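Local coordinates for AGR_C_1268p (PDB 2GHS), which probably acts as a metal-dependent gluconolactonase of the SMP-30/regucalcin family, a six-bladed beta-propeller thought to bind one divalent cation per subunit, at residues N303-H306 and G307-F310. Sequence-based numbering, arbitrary orientation.
Sequences NPQH and GLTF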
ATOM      1  N   ASN A 303     -15.619   0.854  19.088  1.00  9.30           N
ATOM      2  CA  ASN A 303     -14.188   1.027  18.865  1.00  9.66           C
ATOM      3  C   ASN A 303     -13.952   2.257  17.993  1.00  8.09           C
ATOM      4  O   ASN A 303     -13.869   2.158  16.757  1.00  8.06           O
ATOM      5  CB  ASN A 303     -13.556  -0.208  18.200  1.00  7.10           C
ATOM      6  CG  ASN A 303     -12.063  -0.032  17.958  1.00  7.02           C
ATOM      7  OD1 ASN A 303     -11.494   0.986  18.334  1.00 11.10           O
ATOM      8  ND2 ASN A 303     -11.429  -1.030  17.352  1.00 11.45           N
ATOM      9  N   PRO A 304     -13.835   3.423  18.635  1.00 10.77           N
ATOM     10  CA  PRO A 304     -13.642   4.650  17.892  1.00 11.08           C
ATOM     11  C   PRO A 304     -12.292   4.735  17.194  1.00 10.48           C
ATOM     12  O   PRO A 304     -12.079   5.638  16.396  1.00  8.14           O
ATOM     13  CB  PRO A 304     -13.740   5.726  18.986  1.00 14.33           C
ATOM     14  CG  PRO A 304     -14.449   5.059  20.094  1.00 15.30           C
ATOM     15  CD  PRO A 304     -13.901   3.689  20.078  1.00 11.82           C
ATOM     16  N   GLN A 305     -11.386   3.797  17.468  1.00  9.80           N
ATOM     17  CA  GLN A 305     -10.109   3.822  16.780  1.00  8.76           C
ATOM     18  C   GLN A 305     -10.118   3.176  15.396  1.00  7.09           C
ATOM     19  O   GLN A 305      -9.104   3.199  14.698  1.00  6.38           O
ATOM     20  CB  GLN A 305      -9.016   3.237  17.654  1.00 11.52           C
ATOM     21  CG  GLN A 305      -8.846   4.013  18.956  1.00 14.25           C
ATOM     22  CD  GLN A 305      -7.590   3.603  19.670  1.00 15.20           C
ATOM     23  OE1 GLN A 305      -7.562   2.558  20.309  1.00 15.84           O
ATOM     24  NE2 GLN A 305      -6.549   4.419  19.582  1.00 16.96           N
ATOM     25  N   HIS A 306     -11.258   2.646  14.961  1.00  5.86           N
ATOM     26  CA  HIS A 306     -11.366   2.187  13.580  1.00  5.24           C
ATOM     27  C   HIS A 306     -11.036   3.346  12.677  1.00  6.45           C
ATOM     28  O   HIS A 306     -11.583   4.435  12.843  1.00  5.92           O
ATOM     29  CB  HIS A 306     -12.789   1.751  13.229  1.00  6.21           C
ATOM     30  CG  HIS A 306     -13.201   0.409  13.768  1.00  7.72           C
ATOM     31  ND1 HIS A 306     -12.530  -0.758  13.458  1.00  7.45           N
ATOM     32  CD2 HIS A 306     -14.258   0.046  14.528  1.00 10.69           C
ATOM     33  CE1 HIS A 306     -13.164  -1.774  14.008  1.00  8.41           C
ATOM     34  NE2 HIS A 306     -14.200  -1.315  14.683  1.00  8.72           N
ATOM     35  N   GLY A 307     -10.190   3.107  11.696  1.00  7.52           N
ATOM     36  CA  GLY A 307      -9.885   4.119  10.668  1.00  4.96           C
ATOM     37  C   GLY A 307      -8.711   5.047  10.956  1.00  8.42           C
ATOM     38  O   GLY A 307      -8.242   5.773  10.067  1.00  5.59           O
ATOM     39  N   LEU A 308      -8.205   4.998  12.182  1.00  6.85           N
ATOM     40  CA  LEU A 308      -7.071   5.826  12.558  1.00  6.17           C
ATOM     41  C   LEU A 308      -5.777   5.282  11.941  1.00  5.21           C
ATOM     42  O   LEU A 308      -5.718   4.170  11.437  1.00  6.78           O
ATOM     43  CB  LEU A 308      -6.978   5.891  14.098  1.00  8.45           C
ATOM     44  CG  LEU A 308      -7.860   6.918  14.798  1.00 13.38           C
ATOM     45  CD1 LEU A 308      -9.272   6.920  14.281  1.00 18.23           C
ATOM     46  CD2 LEU A 308      -7.789   6.798  16.369  1.00  7.71           C
ATOM     47  N   THR A 309      -4.734   6.116  11.966  1.00  6.35           N
ATOM     48  CA  THR A 309      -3.418   5.792  11.436  1.00  5.55           C
ATOM     49  C   THR A 309      -2.483   5.707  12.632  1.00  6.46           C
ATOM     50  O   THR A 309      -2.427   6.630  13.478  1.00  7.06           O
ATOM     51  CB  THR A 309      -2.984   6.879  10.428  1.00  8.59           C
ATOM     52  OG1 THR A 309      -3.952   6.955   9.357  1.00 10.57           O
ATOM     53  CG2 THR A 309      -1.635   6.632   9.855  1.00 11.26           C
ATOM     54  N   PHE A 310      -1.788   4.586  12.728  1.00  7.67           N
ATOM     55  CA  PHE A 310      -0.979   4.228  13.889  1.00  6.80           C
ATOM     56  C   PHE A 310       0.509   4.093  13.578  1.00  6.98           C
ATOM     57  O   PHE A 310       0.898   3.996  12.441  1.00  8.00           O
ATOM     58  CB  PHE A 310      -1.445   2.885  14.447  1.00  7.33           C
ATOM     59  CG  PHE A 310      -2.921   2.800  14.668  1.00  6.01           C
ATOM     60  CD1 PHE A 310      -3.514   3.316  15.827  1.00  6.90           C
ATOM     61  CD2 PHE A 310      -3.760   2.197  13.710  1.00 10.46           C
ATOM     62  CE1 PHE A 310      -4.922   3.284  15.989  1.00  6.80           C
ATOM     63  CE2 PHE A 310      -5.155   2.141  13.900  1.00  7.44           C
ATOM     64  CZ  PHE A 310      -5.732   2.705  15.005  1.00  9.13           C
TER
HETATM   65  O   HOH W   1     -10.544  -0.223  11.332  1.00 13.37           O
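Gln305 and Leu308 meet first through their backbones: Leu308 N donates to Gln305 O over 3.2 Å, closing a type II beta turn with a nearly straight N-H...O angle of 166°, although the donor lies well above the carbonyl plane. Gly307 fills the third position with a positive phi of 91°, where a CB would collide with His306 O. Two residues earlier a type I turn from Asn303 to His306 is closed by His306 N bonding Asn303 O. Asn303 suits its first position because OD1 also accepts from Gln305 N at 2.9 Å, an Asx turn, while ND2 lies over the centre of the His306 ring and bonds Pro269 O. Pro304, its phi fixed by the ring, fits the second position. Water links His306 ND1, at 3.0 Å, weakly to Gly307 N. Arg292 NE donates to His306 O, giving this turn carbonyl a partner from elsewhere in the fold.

Side-chain contacts are van der Waals. Buried, branched Leu308 sets CD2 against the aliphatic Gln305 CG at 3.9 Å and CD1 near Pro304 O at 3.7 Å. With CG beside its own backbone N (chi1 -50°), Phe310 swings its flat ring back toward the turn, so that Gln305 O lies at the ring edge, 3.4 Å from CZ. Partly exposed Gln305 offers methylenes to Leu308, while its amide stands almost perpendicular to the Phe310 ring. These two overlapping turns lead from helix 297-302 into strand 309-311, which lies between strands 41-44 and 285-290 in an antiparallel beta-propeller blade.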